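Local coordinates for ribosomal protein L11 methyltransferase (Lactobacillus delbrueckii subsp. bulgaricus ATCC BAA-365, PDB 3GRZ), which probably transfers methyl groups from S-adenosyl-L-methionine to lysine side chains of ribosomal protein L11, this chain being its C-terminal, cofactor-binding methyltransferase domain, at residues F177-K182 / I189-S194; L128-I133 / Q154-G159; H11-P16 / Q28-L33; P16-Y21 / L33-A38; A77-G82 / I108-L113. All coordinates share one frame; numbering follows the deposited sequence.

From the N terminus, interaction 3 comes first, pairing strands 12-16 and 29-33 of a small sheet across the loop between them. Interaction 4 continues from it at Pro-16 and Leu-33, so the two contacts cross along the chain; in one of its conformers Arg-32 also reaches Glu-19 O. Interaction 5 sets the end of helix 73-80 against the entry to strand 112-115, closing the stretch that holds strand 85-90 and helix 93-105; the Glu-29 to Lys-80 salt bridge joins it to interaction 3. In series follow interaction 2, closing the crossover through helix 135-145, and interaction 1, closing the tight C-terminal hairpin, hydrogen-bonded to each other through strands 153-161 and 188-195 of the seven-stranded sheet.

Interaction 1 (F177-K182 / I189-S194); sequences FQIDLK and IGLAIS
Ala-192 is matched by two residues, Asp-180 and Leu-181, a classic beta bulge in the C-terminal hairpin at one edge of this chain's seven-stranded sheet, which continues into the second subunit through Lys-182. Ala-192 O takes Asp-180 N at 2.8 Å and, weakly, Leu-181 N; Ala-192 N returns a straighter bond to Leu-181 O. The apolar side is packed: Leu-191 CD2 lies 3.9 Å from Ile-179 CG2, and Ile-193 CG2 touches Phe-177 CB, with helix 165-174 beyond. Looser and partly open to solvent is the end with Gln-178, Asp-180 and Ser-194. There Ser-194 OG, held between its own N and carbonyl carbon (chi1 56°), donates to the syn lone pair of Asp-180 OD2 at 2.7 Å, while Gln-178 NE2 reaches Asp-180 OD1 at 3.1 Å and its OE1 takes His-197 N. With an alanine at Asp-180, the Ser-194 hydroxyl would probably lose its hold and Gln-178 NE2 an acceptor, though that amide stays tethered through OE1. One carboxylate thus ties the two strands together just where their register slips.

Interaction 2 (L128-I133 / Q154-G159); sequences LIVANI and QVIFSG
Two central parallel strands of the Rossmann-like methyltransferase sheet meet here, 128-132 and 154-159, joined in the chain by helix 135-145; their C-terminal ends reach the predicted S-adenosyl-L-methionine site at Asn-132. The short segments run almost exactly parallel, 4° apart. Ile-129 bonds through both its N-H and its carbonyl O, the N-H given to Gln-154 O and Ile-129 O taking Ile-156 N at 2.8 Å. Ala-131 repeats the pattern, with N to Ile-156 O and O to Ser-158 N, both 2.9 Å. On the face toward helix 44-57, Leu-128 swings CD1 over to Ile-156 CD1, 3.7 Å away, and Val-130 lies alongside the same isoleucine, its CG2 4.1 Å from that CD1. The opposite face carries Ala-131 CB beside Phe-157 CD1, under helix 135-145. Asn-132 has CG opposite its backbone N (chi1 -177°), which brings OD1 alongside Ser-158 CB at 3.6 Å; ND2 instead bonds Thr-46 OG1, and Ser-158 OG bonds the Thr-46 carbonyl. Gly-159 adopts positive phi (87°), where a CB would clash with Asn-132 OD1 and Ile-133 O. The chemistry therefore changes along the pair: a greasy, fully bonded core gives way to polar side chains that Thr-46 holds in place, consistent with Asn-132 being positioned for the cofactor.

Interaction 3 (H11-P16 / Q28-L33); sequences HLAIVP and QEIIRL
His-11 starts the contact by giving its carbonyl to Glu-29 N, which comes from above the carbonyl plane; the parallel strands 12-16 and 29-33 of the small N-terminal three-stranded sheet pair from here on. The His-11 ring stacks on His-11 of the second subunit, and its ND1 is hydrogen-bonded to Glu-55 of that subunit. At Leu-12, CD2 meets Ile-31 CD1 at 3.7 Å, on the face that also takes helix 73-80. Ala-13 is bonded through both N and O, to Glu-29 O and Ile-31 N, and its CB sits 3.8 Å from Ile-30 CD1. The extended Gln-28 chain brings NE2, bonded to Ser-9 O, to 3.8 Å from Ala-13 CB. Replacing Gln-28 by an alanine would probably leave the Ser-9 carbonyl without this donor and open a gap beside Ala-13. Ile-14 lays CG2 against Leu-33 CD1, near the predicted cofactor-binding Thr-47. Val-15 uses N for Ile-31 O and O for Leu-33 N, while its CB packs on Ile-30 CG2. Pro-16 points its CA-H at Leu-33 O. In one of two deposited conformers of Arg-32, so with some reserve, Val-15 CG1 lies off-centre over one guanidinium face, 3.4 Å from Arg-32 NH2, which bonds Glu-19 O.

Interaction 4 (P16-Y21 / L33-A38); sequences PEWEDY and LDPGLA
Trp-18 and Pro-35 make the tightest apolar touch between the two turns that leave the small N-terminal sheet: indole CZ3 lies 3.5 Å from Pro-35 CG, the side chains running at a slant to each other. Pro-16 adds its CB at 4.2 Å from the same CG; this CB also lies over one face of the indole, toward the edge, so Trp-18 rests on its own turn as well as on the neighbouring one. With chi1 at 70°, the indole is folded back over Pro-16 in this way. Backbone contacts are few. Glu-17 N gives a weak hydrogen bond to Leu-33 O at 2.9 Å, the last link of the parallel pairing, and Pro-16 CA offers a C-H to that same oxygen. Each segment then closes a type I turn, Pro-16 to Glu-19 and Asp-34 to Leu-37; the second is reinforced by an Asx turn, Gly-36 N reaching Asp-34 OD1 at 3.0 Å. Among the acidic side chains, Glu-17 CG packs 3.9 Å from Asp-34 CB, with Leu-105 of helix 93-105 alongside. Glu-17 OE2 and Asp-34 OD1 stay 4.7 Å apart; their like charges probably oppose closer approach, leaving much of the side-chain cohesion to the prolines and indole, beside the weak backbone bond.

Interaction 5 (A77-G82 / I108-L113); sequences AAHKLG and IYDIAL
His-79 extends its ring away from its backbone N (chi1 -176°), which carries the imidazole out from helix 73-80 toward Ile-108, while Asp-110 folds its carboxylate back over its own main chain (chi1 63°) to meet it. The contact joins the end of a helix of the Rossmann-like methyltransferase fold to the loop leading into edge strand 112-115. Over the imidazole sits Ile-108: CG2 lies 3.8 Å from the His-79 ring centroid, almost exactly on the ring normal, a CH-pi contact. The same isoleucine reaches on with CD1, 3.7 Å from His-79 ND1 and 4.0 Å from Lys-80 CE, so one branch covers the ring while the other bridges to the lysine stem. Lys-80 sends its NZ to a salt bridge with Glu-29 of the small N-terminal sheet, which links that sheet to this helix. Ile-111 adds an apolar touch, CD1 meeting His-79 CB at 4.2 Å, and also packs on Ala-88 of strand 85-90. Behind the contact the helix finishes in a Schellman motif, with Gly-82 at positive phi. At the outer end of the ring the polar contact is modest: His-79 NE2 gives Asp-110 OD1 a weak hydrogen bond, 2.8 Å long but badly bent, with the ring and carboxylate planes turned 66° apart.

Interaction 1 (F177-K182 / I189-S194)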
# COMPACT_ATOMS: atom_id res chain seq x y z
N PHE B 177 -11.53 -16.02 -10.66
CA PHE B 177 -10.98 -14.84 -10.02
C PHE B 177 -9.56 -14.61 -10.51
O PHE B 177 -8.80 -15.57 -10.70
CB PHE B 177 -11.01 -14.98 -8.49
CG PHE B 177 -12.39 -14.84 -7.90
CD1 PHE B 177 -12.95 -13.58 -7.74
CD2 PHE B 177 -13.12 -15.96 -7.53
CE1 PHE B 177 -14.23 -13.43 -7.21
CE2 PHE B 177 -14.40 -15.82 -7.00
CZ PHE B 177 -14.95 -14.56 -6.84
N GLN B 178 -9.20 -13.35 -10.71
CA GLN B 178 -7.83 -13.00 -11.05
C GLN B 178 -7.15 -12.26 -9.89
O GLN B 178 -7.83 -11.69 -9.02
CB GLN B 178 -7.81 -12.15 -12.32
CG GLN B 178 -8.48 -10.79 -12.18
CD GLN B 178 -8.60 -10.05 -13.49
OE1 GLN B 178 -8.85 -10.65 -14.54
NE2 GLN B 178 -8.43 -8.74 -13.44
N ILE B 179 -5.82 -12.26 -9.90
CA ILE B 179 -4.99 -11.55 -8.93
C ILE B 179 -4.48 -10.28 -9.60
O ILE B 179 -3.72 -10.34 -10.57
CB ILE B 179 -3.81 -12.43 -8.44
CG1 ILE B 179 -4.34 -13.70 -7.75
CG2 ILE B 179 -2.88 -11.64 -7.52
CD1 ILE B 179 -3.25 -14.74 -7.42
N ASP B 180 -4.92 -9.14 -9.08
CA ASP B 180 -4.52 -7.85 -9.58
C ASP B 180 -3.20 -7.40 -8.95
O ASP B 180 -2.46 -6.61 -9.54
CB ASP B 180 -5.60 -6.82 -9.26
CG ASP B 180 -6.96 -7.21 -9.80
OD1 ASP B 180 -7.04 -7.88 -10.85
OD2 ASP B 180 -7.97 -6.82 -9.17
N LEU B 181 -2.94 -7.88 -7.74
CA LEU B 181 -1.75 -7.49 -6.97
C LEU B 181 -1.38 -8.59 -5.99
O LEU B 181 -2.21 -9.09 -5.24
CB LEU B 181 -1.98 -6.17 -6.24
CG LEU B 181 -0.89 -5.70 -5.25
CD1 LEU B 181 0.41 -5.23 -5.96
CD2 LEU B 181 -1.42 -4.61 -4.36
N LYS B 182 -0.11 -8.98 -6.05
CA LYS B 182 0.46 -9.96 -5.15
C LYS B 182 1.53 -9.25 -4.32
O LYS B 182 2.39 -8.55 -4.85
CB LYS B 182 1.07 -11.10 -5.96
CG LYS B 182 1.77 -12.17 -5.13
CD LYS B 182 2.25 -13.33 -6.00
CE LYS B 182 3.59 -13.02 -6.67
NZ LYS B 182 3.98 -14.07 -7.66
N ILE B 189 2.06 -13.83 2.19
CA ILE B 189 1.52 -13.33 0.94
C ILE B 189 0.21 -12.61 1.19
O ILE B 189 -0.63 -13.09 1.97
CB ILE B 189 1.26 -14.50 -0.07
CG1 ILE B 189 2.50 -15.39 -0.24
CG2 ILE B 189 0.75 -13.99 -1.41
CD1 ILE B 189 3.56 -14.84 -1.13
N GLY B 190 0.03 -11.47 0.52
CA GLY B 190 -1.26 -10.79 0.45
C GLY B 190 -1.69 -10.66 -1.00
O GLY B 190 -0.85 -10.46 -1.88
N LEU B 191 -2.98 -10.77 -1.27
CA LEU B 191 -3.50 -10.67 -2.64
C LEU B 191 -4.66 -9.70 -2.77
O LEU B 191 -5.58 -9.72 -1.95
CB LEU B 191 -3.99 -12.03 -3.14
CG LEU B 191 -3.07 -13.25 -3.06
CD1 LEU B 191 -3.89 -14.50 -3.39
CD2 LEU B 191 -1.89 -13.10 -4.01
N ALA B 192 -4.61 -8.86 -3.81
CA ALA B 192 -5.77 -8.09 -4.25
C ALA B 192 -6.38 -8.84 -5.44
O ALA B 192 -5.68 -9.17 -6.40
CB ALA B 192 -5.37 -6.68 -4.65
N ILE B 193 -7.68 -9.10 -5.34
CA ILE B 193 -8.39 -10.04 -6.20
C ILE B 193 -9.65 -9.38 -6.78
O ILE B 193 -10.33 -8.61 -6.10
CB ILE B 193 -8.78 -11.32 -5.38
CG1 ILE B 193 -7.53 -12.11 -4.98
CG2 ILE B 193 -9.75 -12.24 -6.15
CD1 ILE B 193 -7.72 -12.94 -3.71
N SER B 194 -9.95 -9.67 -8.04
CA SER B 194 -11.24 -9.30 -8.64
C SER B 194 -11.72 -10.43 -9.56
O SER B 194 -11.01 -11.42 -9.73
CB SER B 194 -11.13 -7.97 -9.40
OG SER B 194 -10.11 -8.01 -10.39

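Interaction 2 (L128-I133 / Q154-G159)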
# COMPACT_ATOMS: atom_id res chain seq x y z
N LEU B 128 -16.41 -5.17 -1.21
CA LEU B 128 -15.08 -5.55 -0.75
C LEU B 128 -15.16 -6.63 0.33
O LEU B 128 -15.79 -6.45 1.37
CB LEU B 128 -14.32 -4.31 -0.26
CG LEU B 128 -12.86 -4.50 0.17
CD1 LEU B 128 -12.00 -4.71 -1.05
CD2 LEU B 128 -12.38 -3.29 0.97
N ILE B 129 -14.55 -7.78 0.05
CA ILE B 129 -14.47 -8.84 1.04
C ILE B 129 -13.01 -8.97 1.46
O ILE B 129 -12.13 -9.10 0.61
CB ILE B 129 -15.06 -10.18 0.51
CG1 ILE B 129 -16.56 -10.01 0.19
CG2 ILE B 129 -14.83 -11.31 1.53
CD1 ILE B 129 -17.25 -11.23 -0.39
N VAL B 130 -12.74 -8.88 2.76
CA VAL B 130 -11.38 -8.90 3.29
C VAL B 130 -11.26 -10.09 4.23
O VAL B 130 -12.17 -10.35 5.02
CB VAL B 130 -11.02 -7.58 4.06
CG1 VAL B 130 -9.58 -7.60 4.52
CG2 VAL B 130 -11.27 -6.35 3.21
N ALA B 131 -10.14 -10.82 4.13
CA ALA B 131 -9.93 -12.00 4.98
C ALA B 131 -8.45 -12.23 5.24
O ALA B 131 -7.71 -12.57 4.32
CB ALA B 131 -10.55 -13.24 4.34
N ASN B 132 -8.02 -12.00 6.48
CA ASN B 132 -6.68 -12.34 6.93
C ASN B 132 -6.77 -13.59 7.78
O ASN B 132 -6.84 -13.52 9.01
CB ASN B 132 -6.03 -11.19 7.71
CG ASN B 132 -4.59 -11.49 8.13
OD1 ASN B 132 -3.98 -12.43 7.65
ND2 ASN B 132 -4.06 -10.68 9.02
N ILE B 133 -6.81 -14.73 7.10
CA ILE B 133 -6.95 -16.01 7.76
C ILE B 133 -6.06 -17.02 7.02
O ILE B 133 -5.61 -16.76 5.89
CB ILE B 133 -8.45 -16.49 7.83
CG1 ILE B 133 -9.08 -16.50 6.44
CG2 ILE B 133 -9.29 -15.60 8.78
CD1 ILE B 133 -10.61 -16.70 6.42
N GLN B 154 -14.38 -6.52 -5.15
CA GLN B 154 -12.97 -6.83 -4.97
C GLN B 154 -12.77 -7.63 -3.69
O GLN B 154 -13.63 -7.64 -2.81
CB GLN B 154 -12.15 -5.54 -4.92
CG GLN B 154 -12.15 -4.83 -6.25
CD GLN B 154 -11.51 -3.48 -6.18
OE1 GLN B 154 -12.15 -2.49 -5.82
NE2 GLN B 154 -10.24 -3.42 -6.55
N VAL B 155 -11.64 -8.33 -3.61
CA VAL B 155 -11.36 -9.24 -2.51
C VAL B 155 -9.91 -9.00 -2.09
O VAL B 155 -9.02 -8.84 -2.94
CB VAL B 155 -11.64 -10.74 -2.87
CG1 VAL B 155 -11.25 -11.67 -1.76
CG2 VAL B 155 -13.14 -10.99 -3.14
N ILE B 156 -9.67 -8.92 -0.79
CA ILE B 156 -8.32 -8.86 -0.25
C ILE B 156 -8.07 -10.04 0.69
O ILE B 156 -8.78 -10.19 1.69
CB ILE B 156 -8.06 -7.56 0.51
CG1 ILE B 156 -8.33 -6.36 -0.40
CG2 ILE B 156 -6.63 -7.53 1.08
CD1 ILE B 156 -8.64 -5.12 0.35
N PHE B 157 -7.09 -10.87 0.35
CA PHE B 157 -6.65 -11.98 1.20
C PHE B 157 -5.31 -11.67 1.78
O PHE B 157 -4.44 -11.11 1.11
CB PHE B 157 -6.49 -13.29 0.42
CG PHE B 157 -7.79 -13.97 0.05
CD1 PHE B 157 -9.01 -13.54 0.58
CD2 PHE B 157 -7.77 -15.09 -0.79
CE1 PHE B 157 -10.20 -14.20 0.25
CE2 PHE B 157 -8.96 -15.75 -1.13
CZ PHE B 157 -10.17 -15.30 -0.62
N SER B 158 -5.11 -12.06 3.03
CA SER B 158 -3.79 -12.07 3.63
C SER B 158 -3.71 -13.30 4.53
O SER B 158 -4.72 -14.02 4.68
CB SER B 158 -3.55 -10.79 4.42
OG SER B 158 -2.18 -10.69 4.73
N GLY B 159 -2.54 -13.55 5.09
CA GLY B 159 -2.32 -14.71 5.95
C GLY B 159 -1.92 -15.96 5.18
O GLY B 159 -1.95 -17.06 5.73

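Interaction 3 (H11-P16 / Q28-L33)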
# COMPACT_ATOMS: atom_id res chain seq x y z
N HIS B 11 -0.79 6.50 6.91
CA HIS B 11 -2.11 6.85 7.40
C HIS B 11 -2.66 5.91 8.48
O HIS B 11 -3.79 6.07 8.90
CB HIS B 11 -3.09 6.94 6.23
CG HIS B 11 -2.79 8.07 5.29
ND1 HIS B 11 -2.20 7.87 4.06
CD2 HIS B 11 -2.97 9.41 5.41
CE1 HIS B 11 -2.04 9.04 3.46
NE2 HIS B 11 -2.50 9.98 4.26
N LEU B 12 -1.85 4.94 8.93
CA LEU B 12 -2.30 4.02 9.96
C LEU B 12 -1.19 3.57 10.91
O LEU B 12 -0.15 3.08 10.47
CB LEU B 12 -2.91 2.78 9.33
CG LEU B 12 -4.29 2.45 9.85
CD1 LEU B 12 -5.34 2.88 8.81
CD2 LEU B 12 -4.36 0.96 10.13
N ALA B 13 -1.44 3.74 12.21
CA ALA B 13 -0.63 3.13 13.25
C ALA B 13 -1.52 2.42 14.27
O ALA B 13 -2.70 2.77 14.45
CB ALA B 13 0.29 4.19 13.93
N ILE B 14 -0.98 1.38 14.89
CA ILE B 14 -1.71 0.64 15.91
C ILE B 14 -1.02 0.90 17.25
O ILE B 14 0.20 0.86 17.34
CB ILE B 14 -1.76 -0.88 15.65
CG1 ILE B 14 -2.37 -1.19 14.29
CG2 ILE B 14 -2.55 -1.61 16.74
CD1 ILE B 14 -2.21 -2.66 13.91
N VAL B 15 -1.84 1.14 18.27
CA VAL B 15 -1.36 1.54 19.58
C VAL B 15 -2.10 0.73 20.65
O VAL B 15 -3.29 0.48 20.50
CB VAL B 15 -1.53 3.08 19.70
CG1 VAL B 15 -2.13 3.52 21.01
CG2 VAL B 15 -0.21 3.76 19.43
N PRO B 16 -1.40 0.25 21.70
CA PRO B 16 -2.09 -0.43 22.80
C PRO B 16 -2.99 0.57 23.52
O PRO B 16 -2.63 1.74 23.60
CB PRO B 16 -0.95 -0.89 23.71
CG PRO B 16 0.28 -0.84 22.85
CD PRO B 16 0.06 0.31 21.93
N GLN B 28 -2.46 10.91 10.59
CA GLN B 28 -2.20 9.47 10.67
C GLN B 28 -3.19 8.87 11.68
O GLN B 28 -3.18 9.24 12.85
CB GLN B 28 -0.76 9.16 11.11
CG GLN B 28 -0.45 7.66 11.13
CD GLN B 28 0.91 7.35 11.67
OE1 GLN B 28 1.36 7.97 12.63
NE2 GLN B 28 1.58 6.37 11.07
N GLU B 29 -4.05 7.99 11.19
CA GLU B 29 -5.07 7.36 12.01
C GLU B 29 -4.45 6.43 13.07
O GLU B 29 -3.58 5.60 12.76
CB GLU B 29 -6.04 6.58 11.12
CG GLU B 29 -7.34 6.21 11.79
CD GLU B 29 -8.31 7.38 11.92
OE1 GLU B 29 -8.81 7.61 13.04
OE2 GLU B 29 -8.58 8.06 10.90
N ILE B 30 -4.88 6.60 14.31
CA ILE B 30 -4.39 5.75 15.40
C ILE B 30 -5.47 4.77 15.79
O ILE B 30 -6.59 5.16 16.15
CB ILE B 30 -3.94 6.59 16.63
CG1 ILE B 30 -2.87 7.63 16.24
CG2 ILE B 30 -3.45 5.70 17.76
CD1 ILE B 30 -1.65 7.09 15.45
N ILE B 31 -5.17 3.48 15.66
CA ILE B 31 -6.13 2.46 16.05
C ILE B 31 -5.71 1.86 17.39
O ILE B 31 -4.65 1.23 17.50
CB ILE B 31 -6.32 1.39 14.96
CG1 ILE B 31 -6.92 2.04 13.71
CG2 ILE B 31 -7.22 0.26 15.47
CD1 ILE B 31 -7.13 1.07 12.57
N ARG B 32 -6.54 2.09 18.40
CA ARG B 32 -6.31 1.53 19.73
C ARG B 32 -6.88 0.12 19.83
O ARG B 32 -8.02 -0.15 19.44
CB ARG B 32 -6.88 2.45 20.81
CG ARG B 32 -6.21 3.82 20.78
CD ARG B 32 -6.61 4.72 21.94
NE ARG B 32 -5.72 5.87 22.00
CZ ARG B 32 -4.59 5.91 22.69
NH1 ARG B 32 -3.83 7.00 22.68
NH2 ARG B 32 -4.21 4.86 23.41
N LEU B 33 -6.05 -0.80 20.34
CA LEU B 33 -6.45 -2.18 20.56
C LEU B 33 -6.10 -2.60 21.99
O LEU B 33 -5.09 -2.16 22.53
CB LEU B 33 -5.75 -3.12 19.58
CG LEU B 33 -5.98 -3.08 18.06
CD1 LEU B 33 -5.22 -4.21 17.39
CD2 LEU B 33 -7.46 -3.16 17.69

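Interaction 4 (P16-Y21 / L33-A38)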
# COMPACT_ATOMS: atom_id res chain seq x y z
N PRO B 16 -1.40 0.25 21.70
CA PRO B 16 -2.09 -0.43 22.80
C PRO B 16 -2.99 0.57 23.52
O PRO B 16 -2.63 1.74 23.60
CB PRO B 16 -0.95 -0.89 23.71
CG PRO B 16 0.28 -0.84 22.85
CD PRO B 16 0.06 0.31 21.93
N GLU B 17 -4.13 0.12 24.04
CA GLU B 17 -5.15 1.05 24.57
C GLU B 17 -4.70 2.01 25.69
O GLU B 17 -5.25 3.11 25.82
CB GLU B 17 -6.42 0.29 24.99
CG GLU B 17 -6.24 -0.76 26.09
CD GLU B 17 -6.42 -0.19 27.50
OE1 GLU B 17 -7.26 0.72 27.68
OE2 GLU B 17 -5.72 -0.66 28.43
N TRP B 18 -3.72 1.59 26.48
CA TRP B 18 -3.19 2.38 27.59
C TRP B 18 -2.31 3.57 27.16
O TRP B 18 -2.18 4.53 27.91
CB TRP B 18 -2.42 1.50 28.59
CG TRP B 18 -1.12 0.95 28.07
CD1 TRP B 18 0.07 1.64 27.92
CD2 TRP B 18 -0.86 -0.38 27.64
NE1 TRP B 18 1.04 0.80 27.41
CE2 TRP B 18 0.50 -0.44 27.23
CE3 TRP B 18 -1.64 -1.54 27.55
CZ2 TRP B 18 1.08 -1.61 26.75
CZ3 TRP B 18 -1.05 -2.71 27.07
CH2 TRP B 18 0.30 -2.73 26.68
N GLU B 19 -1.70 3.47 25.98
CA GLU B 19 -0.73 4.46 25.49
C GLU B 19 -1.32 5.85 25.30
O GLU B 19 -2.50 6.00 25.00
CB GLU B 19 -0.11 3.98 24.17
CG GLU B 19 1.11 3.10 24.31
CD GLU B 19 2.43 3.83 24.06
OE1 GLU B 19 2.44 5.08 24.01
OE2 GLU B 19 3.46 3.14 23.92
N ASP B 20 -0.49 6.87 25.51
CA ASP B 20 -0.90 8.25 25.24
C ASP B 20 -0.05 8.76 24.08
O ASP B 20 0.90 9.52 24.27
CB ASP B 20 -0.72 9.12 26.49
CG ASP B 20 -1.39 10.49 26.35
OD1 ASP B 20 -2.24 10.67 25.45
OD2 ASP B 20 -1.06 11.39 27.16
N TYR B 21 -0.40 8.31 22.87
CA TYR B 21 0.45 8.53 21.70
C TYR B 21 -0.01 9.68 20.83
O TYR B 21 -1.17 9.75 20.42
CB TYR B 21 0.56 7.24 20.88
CG TYR B 21 1.50 7.37 19.70
CD1 TYR B 21 2.86 7.63 19.90
CD2 TYR B 21 1.03 7.25 18.39
CE1 TYR B 21 3.73 7.76 18.82
CE2 TYR B 21 1.89 7.38 17.31
CZ TYR B 21 3.24 7.63 17.54
OH TYR B 21 4.11 7.75 16.48
N LEU B 33 -6.05 -0.80 20.34
CA LEU B 33 -6.45 -2.18 20.56
C LEU B 33 -6.10 -2.60 21.99
O LEU B 33 -5.09 -2.16 22.53
CB LEU B 33 -5.75 -3.12 19.58
CG LEU B 33 -5.98 -3.08 18.06
CD1 LEU B 33 -5.22 -4.21 17.39
CD2 LEU B 33 -7.46 -3.16 17.69
N ASP B 34 -6.94 -3.44 22.58
CA ASP B 34 -6.74 -3.93 23.94
C ASP B 34 -6.07 -5.30 23.88
O ASP B 34 -6.68 -6.27 23.43
CB ASP B 34 -8.08 -3.96 24.70
CG ASP B 34 -7.94 -4.39 26.18
OD1 ASP B 34 -6.87 -4.86 26.62
OD2 ASP B 34 -8.94 -4.23 26.91
N PRO B 35 -4.80 -5.39 24.33
CA PRO B 35 -4.00 -6.62 24.28
C PRO B 35 -4.51 -7.71 25.21
O PRO B 35 -4.22 -8.88 25.00
CB PRO B 35 -2.61 -6.15 24.76
CG PRO B 35 -2.63 -4.68 24.60
CD PRO B 35 -4.03 -4.29 24.94
N GLY B 36 -5.26 -7.31 26.24
CA GLY B 36 -5.90 -8.25 27.15
C GLY B 36 -7.02 -9.06 26.51
O GLY B 36 -7.37 -10.14 27.00
N LEU B 37 -7.59 -8.54 25.43
CA LEU B 37 -8.62 -9.27 24.68
C LEU B 37 -7.95 -10.25 23.73
O LEU B 37 -6.75 -10.14 23.46
CB LEU B 37 -9.54 -8.30 23.93
CG LEU B 37 -10.29 -7.27 24.78
CD1 LEU B 37 -10.93 -6.23 23.89
CD2 LEU B 37 -11.32 -7.95 25.69
N ALA B 38 -8.72 -11.21 23.24
CA ALA B 38 -8.19 -12.19 22.29
C ALA B 38 -7.85 -11.55 20.93
O ALA B 38 -8.40 -10.50 20.57
CB ALA B 38 -9.18 -13.35 22.11

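Interaction 5 (A77-G82 / I108-L113)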
# COMPACT_ATOMS: atom_id res chain seq x y z
N ALA B 77 -10.23 -0.41 10.65
CA ALA B 77 -9.47 0.35 9.67
C ALA B 77 -10.30 0.67 8.43
O ALA B 77 -10.25 1.79 7.94
CB ALA B 77 -8.26 -0.42 9.28
N ALA B 78 -11.07 -0.30 7.96
CA ALA B 78 -11.97 -0.07 6.83
C ALA B 78 -12.97 1.03 7.14
O ALA B 78 -13.21 1.90 6.30
CB ALA B 78 -12.69 -1.37 6.44
N HIS B 79 -13.53 1.01 8.36
CA HIS B 79 -14.51 2.03 8.79
C HIS B 79 -13.88 3.42 8.76
O HIS B 79 -14.46 4.37 8.23
CB HIS B 79 -15.08 1.70 10.18
CG HIS B 79 -16.15 2.64 10.64
ND1 HIS B 79 -15.88 3.86 11.22
CD2 HIS B 79 -17.50 2.52 10.62
CE1 HIS B 79 -17.02 4.46 11.52
NE2 HIS B 79 -18.01 3.67 11.17
N LYS B 80 -12.68 3.52 9.34
CA LYS B 80 -11.97 4.80 9.41
C LYS B 80 -11.57 5.32 8.02
O LYS B 80 -11.56 6.53 7.78
CB LYS B 80 -10.74 4.66 10.30
CG LYS B 80 -11.09 4.65 11.78
CD LYS B 80 -10.00 4.00 12.59
CE LYS B 80 -10.17 4.25 14.08
NZ LYS B 80 -10.24 5.69 14.42
N LEU B 81 -11.28 4.39 7.10
CA LEU B 81 -10.93 4.73 5.72
C LEU B 81 -12.13 5.07 4.84
O LEU B 81 -11.97 5.28 3.64
CB LEU B 81 -10.09 3.62 5.08
CG LEU B 81 -8.66 3.52 5.63
CD1 LEU B 81 -7.96 2.30 5.09
CD2 LEU B 81 -7.84 4.77 5.35
N GLY B 82 -13.32 5.09 5.43
CA GLY B 82 -14.50 5.62 4.76
C GLY B 82 -15.41 4.59 4.14
O GLY B 82 -16.09 4.90 3.17
N ILE B 108 -16.15 3.92 17.69
CA ILE B 108 -16.95 3.35 16.61
C ILE B 108 -17.95 2.39 17.20
O ILE B 108 -17.56 1.44 17.89
CB ILE B 108 -16.07 2.59 15.56
CG1 ILE B 108 -15.08 3.55 14.86
CG2 ILE B 108 -16.93 1.89 14.50
CD1 ILE B 108 -13.93 2.82 14.13
N TYR B 109 -19.24 2.63 16.92
CA TYR B 109 -20.33 1.86 17.54
C TYR B 109 -21.25 1.22 16.50
O TYR B 109 -22.14 0.44 16.86
CB TYR B 109 -21.11 2.74 18.54
CG TYR B 109 -20.21 3.25 19.65
CD1 TYR B 109 -19.92 2.44 20.76
CD2 TYR B 109 -19.61 4.50 19.57
CE1 TYR B 109 -19.08 2.88 21.76
CE2 TYR B 109 -18.75 4.95 20.59
CZ TYR B 109 -18.49 4.13 21.67
OH TYR B 109 -17.64 4.54 22.67
N ASP B 110 -20.99 1.50 15.22
CA ASP B 110 -21.83 1.03 14.12
C ASP B 110 -21.23 -0.03 13.20
O ASP B 110 -21.72 -0.22 12.09
CB ASP B 110 -22.34 2.21 13.28
CG ASP B 110 -21.23 2.99 12.59
OD1 ASP B 110 -20.03 2.72 12.82
OD2 ASP B 110 -21.55 3.91 11.82
N ILE B 111 -20.18 -0.73 13.64
CA ILE B 111 -19.74 -1.90 12.89
C ILE B 111 -20.67 -3.07 13.21
O ILE B 111 -20.84 -3.42 14.38
CB ILE B 111 -18.26 -2.27 13.18
CG1 ILE B 111 -17.33 -1.24 12.54
CG2 ILE B 111 -17.95 -3.68 12.63
CD1 ILE B 111 -15.85 -1.36 12.92
N ALA B 112 -21.28 -3.66 12.18
CA ALA B 112 -22.14 -4.83 12.37
C ALA B 112 -21.31 -6.08 12.59
O ALA B 112 -20.29 -6.28 11.94
CB ALA B 112 -23.06 -5.02 11.18
N LEU B 113 -21.76 -6.92 13.52
CA LEU B 113 -21.04 -8.14 13.88
C LEU B 113 -21.93 -9.36 13.70
O LEU B 113 -23.11 -9.33 14.04
CB LEU B 113 -20.54 -8.06 15.33
CG LEU B 113 -19.63 -6.88 15.71
CD1 LEU B 113 -19.50 -6.75 17.22
CD2 LEU B 113 -18.26 -7.01 15.07